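Local coordinates for protein probable enoyl-CoA hydratase/isomerase (Pseudomonas aeruginosa, PDB 7BOR) that probably works as a delta(3)-delta(2)-enoyl-CoA isomerase of the crotonase family and binds coenzyme A, at residues A[88-93]-A[213-218]; A[72-77]-A[231-236]. One frame throughout, in Å; residues are numbered along the deposited sequence.

Interaction 1. Residues A[88-93]-A[213-218]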
# COMPACT_ATOMS: atom_id res chain seq x y z
N LEU A 88 6.20 -6.51 -2.22
CA LEU A 88 6.54 -5.13 -1.84
C LEU A 88 7.41 -5.09 -0.59
O LEU A 88 8.48 -4.46 -0.56
CB LEU A 88 5.27 -4.34 -1.65
CG LEU A 88 5.40 -2.84 -1.35
CD1 LEU A 88 6.06 -2.12 -2.46
CD2 LEU A 88 3.98 -2.34 -1.09
N LEU A 89 7.00 -5.82 0.45
CA LEU A 89 7.80 -5.84 1.67
C LEU A 89 9.26 -6.18 1.39
O LEU A 89 10.18 -5.55 1.94
CB LEU A 89 7.17 -6.85 2.62
CG LEU A 89 7.93 -7.18 3.88
CD1 LEU A 89 7.94 -5.93 4.81
CD2 LEU A 89 7.30 -8.36 4.54
N GLU A 90 9.50 -7.15 0.52
CA GLU A 90 10.86 -7.60 0.26
C GLU A 90 11.51 -6.86 -0.90
O GLU A 90 12.66 -7.14 -1.23
CB GLU A 90 10.87 -9.13 0.02
CG GLU A 90 10.09 -9.93 1.06
CD GLU A 90 10.91 -10.20 2.31
OE1 GLU A 90 12.07 -9.77 2.32
OE2 GLU A 90 10.42 -10.85 3.26
N PHE A 91 10.80 -5.93 -1.54
CA PHE A 91 11.37 -5.24 -2.69
C PHE A 91 12.65 -4.51 -2.25
O PHE A 91 12.60 -3.72 -1.28
CB PHE A 91 10.39 -4.27 -3.27
CG PHE A 91 10.76 -3.77 -4.62
CD1 PHE A 91 10.66 -4.58 -5.72
CD2 PHE A 91 11.16 -2.49 -4.79
CE1 PHE A 91 10.96 -4.08 -6.96
CE2 PHE A 91 11.45 -1.99 -6.01
CZ PHE A 91 11.36 -2.78 -7.09
N PRO A 92 13.80 -4.79 -2.85
CA PRO A 92 15.06 -4.22 -2.35
C PRO A 92 15.42 -2.86 -2.90
O PRO A 92 16.36 -2.24 -2.37
CB PRO A 92 16.10 -5.27 -2.78
CG PRO A 92 15.52 -5.79 -4.07
CD PRO A 92 14.03 -5.83 -3.88
N LYS A 93 14.78 -2.38 -3.93
CA LYS A 93 15.09 -1.06 -4.50
C LYS A 93 14.07 -0.01 -4.08
O LYS A 93 13.03 -0.33 -3.48
CB LYS A 93 15.17 -1.14 -6.02
CG LYS A 93 16.13 -2.23 -6.55
CD LYS A 93 16.09 -2.34 -8.07
CE LYS A 93 16.76 -3.61 -8.55
NZ LYS A 93 16.41 -3.86 -9.99
N PRO A 213 16.81 -4.54 11.16
CA PRO A 213 16.48 -4.82 12.57
C PRO A 213 15.03 -5.18 12.79
O PRO A 213 14.73 -5.71 13.86
CB PRO A 213 16.83 -3.52 13.29
CG PRO A 213 17.69 -2.72 12.26
CD PRO A 213 17.25 -3.16 10.92
N PHE A 214 14.14 -4.92 11.82
CA PHE A 214 12.69 -4.99 11.99
C PHE A 214 12.06 -6.12 11.17
O PHE A 214 10.91 -6.50 11.44
CB PHE A 214 12.02 -3.63 11.58
CG PHE A 214 12.74 -2.36 12.12
CD1 PHE A 214 12.57 -1.94 13.43
CD2 PHE A 214 13.60 -1.60 11.29
CE1 PHE A 214 13.29 -0.81 13.94
CE2 PHE A 214 14.32 -0.44 11.80
CZ PHE A 214 14.10 -0.02 13.09
N ILE A 215 12.76 -6.64 10.16
CA ILE A 215 12.08 -7.41 9.12
C ILE A 215 11.59 -8.77 9.65
O ILE A 215 10.53 -9.26 9.23
CB ILE A 215 12.99 -7.57 7.89
CG1 ILE A 215 12.30 -8.41 6.82
CG2 ILE A 215 14.29 -8.25 8.24
CD1 ILE A 215 11.13 -7.70 6.22
N GLU A 216 12.33 -9.39 10.55
CA GLU A 216 11.89 -10.70 11.04
C GLU A 216 10.61 -10.56 11.86
O GLU A 216 9.65 -11.31 11.65
CB GLU A 216 12.99 -11.38 11.86
CG GLU A 216 14.28 -11.69 11.09
CD GLU A 216 15.34 -12.37 11.98
OE1 GLU A 216 15.19 -12.36 13.22
OE2 GLU A 216 16.32 -12.93 11.43
N GLU A 217 10.59 -9.58 12.79
CA GLU A 217 9.37 -9.32 13.55
C GLU A 217 8.21 -8.96 12.60
O GLU A 217 7.11 -9.53 12.70
CB GLU A 217 9.59 -8.20 14.58
CG GLU A 217 8.40 -8.04 15.55
CD GLU A 217 8.65 -7.10 16.74
OE1 GLU A 217 9.40 -6.10 16.59
OE2 GLU A 217 8.07 -7.36 17.84
N LEU A 218 8.47 -8.07 11.64
CA LEU A 218 7.46 -7.72 10.64
C LEU A 218 6.96 -8.95 9.90
O LEU A 218 5.74 -9.09 9.69
CB LEU A 218 8.02 -6.71 9.66
CG LEU A 218 7.10 -6.03 8.66
CD1 LEU A 218 5.86 -5.51 9.36
CD2 LEU A 218 7.91 -4.88 8.00
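A single methyl group, L89 CD1, meets both hydrophobic side chains that helix 200-233 offers to the end of helix 80-90. The closer of its two partners is L218 CD2, at 3.4 Å from L89 CD1, which is tighter than the usual van der Waals contact between carbons. L218 CG follows at 3.9 Å from that same L89 CD1. On its other approach L89 meets I215: the CD1 methyls of L89 and I215 lie 3.9 Å apart, and I215 CD1 also comes within 4.0 Å of L89 CG.

The torsions explain why these tips find each other. L89 places CG opposite its backbone nitrogen (chi1 172°), which carries both methyls out across a gap whose nearest CA atoms, those of L89 and I215, are still 8.7 Å apart. I215 does likewise with its longer branch, CG1 trans to N at chi1 178°, so CD1 becomes the reaching atom. The side chains of L89 and L218 run past one another in opposite directions, whereas that of I215 meets L89 at a slant.

I215 and L218 are three residues apart, hence on one face of a kinked part of their helix, where the N atoms of P213, F214 and E217 lack the bond to the preceding turn; P213 has no backbone N-H to donate. In the crotonase fold of this chain, the contact joins the end of helix 80-90, which leads toward strand 95-99 of the six-stranded sheet, to the long helix 200-233. H113 touches both L89 and L218.

At the border the chemistry changes: E90 OE2 stands 4.4 Å from I215 CD1, but its strong partner is R219 NE, in a salt bridge.

Interaction 2. Residues A[72-77]-A[231-236]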
# COMPACT_ATOMS: atom_id res chain seq x y z
N GLN A 72 -14.69 -15.31 -2.29
CA GLN A 72 -13.54 -16.22 -2.20
C GLN A 72 -12.59 -15.68 -1.16
O GLN A 72 -11.54 -15.09 -1.49
CB GLN A 72 -12.89 -16.38 -3.58
CG GLN A 72 -11.57 -17.16 -3.64
CD GLN A 72 -11.11 -17.38 -5.08
OE1 GLN A 72 -11.93 -17.33 -6.02
NE2 GLN A 72 -9.82 -17.63 -5.28
N PRO A 73 -12.89 -15.85 0.12
CA PRO A 73 -12.02 -15.34 1.19
C PRO A 73 -10.61 -15.92 1.08
O PRO A 73 -10.41 -17.13 1.29
CB PRO A 73 -12.70 -15.79 2.49
CG PRO A 73 -14.11 -16.13 2.10
CD PRO A 73 -14.04 -16.60 0.67
N PRO A 74 -9.62 -15.08 0.79
CA PRO A 74 -8.25 -15.58 0.67
C PRO A 74 -7.64 -15.87 2.03
O PRO A 74 -7.89 -15.15 3.01
CB PRO A 74 -7.52 -14.43 -0.04
CG PRO A 74 -8.19 -13.20 0.49
CD PRO A 74 -9.66 -13.60 0.76
N SER A 75 -6.86 -16.97 2.09
CA SER A 75 -5.78 -17.10 3.06
C SER A 75 -4.70 -16.09 2.71
O SER A 75 -4.12 -16.16 1.63
CB SER A 75 -5.19 -18.51 3.05
OG SER A 75 -3.88 -18.53 3.60
N LEU A 76 -4.43 -15.14 3.61
CA LEU A 76 -3.55 -14.05 3.24
C LEU A 76 -2.18 -14.57 2.81
O LEU A 76 -1.67 -14.16 1.77
CB LEU A 76 -3.42 -13.03 4.38
CG LEU A 76 -4.21 -11.76 4.07
CD1 LEU A 76 -5.68 -12.13 3.82
CD2 LEU A 76 -4.10 -10.73 5.19
N ARG A 77 -1.60 -15.51 3.56
CA ARG A 77 -0.29 -16.05 3.17
C ARG A 77 -0.28 -16.44 1.69
O ARG A 77 0.44 -15.86 0.87
CB ARG A 77 0.08 -17.27 4.01
CG ARG A 77 -0.12 -17.20 5.51
CD ARG A 77 0.08 -18.60 6.12
NE ARG A 77 0.01 -18.57 7.58
CZ ARG A 77 1.07 -18.44 8.37
NH1 ARG A 77 2.28 -18.33 7.82
NH2 ARG A 77 0.92 -18.42 9.69
N THR A 231 -9.37 -15.69 9.21
CA THR A 231 -10.46 -16.28 9.97
C THR A 231 -11.66 -15.34 10.00
O THR A 231 -12.80 -15.77 9.80
CB THR A 231 -9.99 -16.61 11.38
OG1 THR A 231 -8.97 -17.61 11.31
CG2 THR A 231 -11.15 -17.12 12.25
N ARG A 232 -11.40 -14.04 10.23
CA ARG A 232 -12.51 -13.09 10.38
C ARG A 232 -13.25 -12.92 9.08
O ARG A 232 -14.46 -12.63 9.10
CB ARG A 232 -12.01 -11.74 10.90
CG ARG A 232 -11.50 -11.83 12.34
CD ARG A 232 -11.33 -10.45 12.95
NE ARG A 232 -12.66 -9.88 13.08
CZ ARG A 232 -13.37 -9.94 14.19
NH1 ARG A 232 -12.83 -10.47 15.28
NH2 ARG A 232 -14.58 -9.43 14.22
N LEU A 233 -12.57 -13.07 7.96
CA LEU A 233 -13.29 -12.90 6.70
C LEU A 233 -14.39 -13.96 6.51
O LEU A 233 -15.42 -13.73 5.81
CB LEU A 233 -12.34 -13.00 5.52
CG LEU A 233 -11.57 -11.72 5.10
CD1 LEU A 233 -10.41 -12.12 4.17
CD2 LEU A 233 -12.48 -10.72 4.44
N ARG A 234 -14.17 -15.11 7.12
CA ARG A 234 -15.07 -16.24 6.99
C ARG A 234 -16.11 -16.27 8.10
O ARG A 234 -16.97 -17.18 8.14
CB ARG A 234 -14.32 -17.57 7.04
CG ARG A 234 -13.07 -17.65 6.23
CD ARG A 234 -12.24 -18.88 6.62
NE ARG A 234 -12.75 -20.10 5.99
CZ ARG A 234 -12.41 -20.50 4.76
NH1 ARG A 234 -11.56 -19.78 4.02
NH2 ARG A 234 -12.94 -21.63 4.25
N SER A 235 -16.02 -15.27 9.09
CA SER A 235 -16.98 -15.20 10.14
C SER A 235 -18.16 -14.26 9.81
O SER A 235 -18.05 -13.29 8.99
CB SER A 235 -16.27 -14.68 11.41
OG SER A 235 -16.34 -13.25 11.46
N PRO A 236 -19.27 -14.51 10.53
CA PRO A 236 -20.48 -13.69 10.24
C PRO A 236 -20.32 -12.18 10.41
O PRO A 236 -20.97 -11.38 9.63
CB PRO A 236 -21.53 -14.27 11.21
CG PRO A 236 -21.02 -15.66 11.51
CD PRO A 236 -19.51 -15.62 11.51
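L233, in the last turn of helix 200-233, lies against two consecutive prolines, P73 and P74, of the loop that follows helix 66-71. Its CB is the first atom to touch, 4.1 Å from P73 CB, and the backbones are correspondingly near, with 6.2 Å between the CA atoms of these two residues. CG then turns anti to the carbonyl carbon (chi1 -84°), leaving P73 behind and carrying the branch toward P74. There CD1 does the work: it packs 3.8 Å from P74 CD, the two side chains crossing at about a right angle, and also comes within 4.1 Å of P74 O. F69 of helix 66-71 touches both P74 and L233, and L134 lies against L233 as well, so the leucine is buried where the prolines are only partly covered.

R234 also reaches P73. Its CG is 4.2 Å from P73 CB, and a bend at chi3 (80°) turns the guanidinium back so that NH1 ends 4.0 Å from P73 O, too long for a hydrogen bond.

The contact lies near the coenzyme A pocket: the L233 side chain is about 7 Å from the bound coenzyme A, and that of P74 about 6 Å from the side chain of N64, a CoA-binding residue. No hydrogen bond spans the two segments; proline ring carbons and the aliphatic carbons of L233 and R234 carry the contact, which implies an association held by shape and burial, to which R234 NH1 may add a weak electrostatic attraction to P73 O.

From the N terminus, the chain builds strands 5-9, 13-18 and 50-54, passes CoA-binding S62, N64, D65 and I66, the last of which begins helix 66-71, and enters 72-77, where the loop closed by interaction 2 opens. The end of helix 80-90, within 88-93, starts interaction 1, just before strand 95-99. The remaining sheet strands and several helices follow until helix 200-233 closes interaction 1 at 213-218 and interaction 2 at 231-236. The smaller loop is therefore nested in the larger, without crossing. Centres 24 Å apart and not touching, the contacts tie helix 200-233 midway to the end of helix 80-90 and at its own end to the loop after helix 66-71, near the coenzyme A.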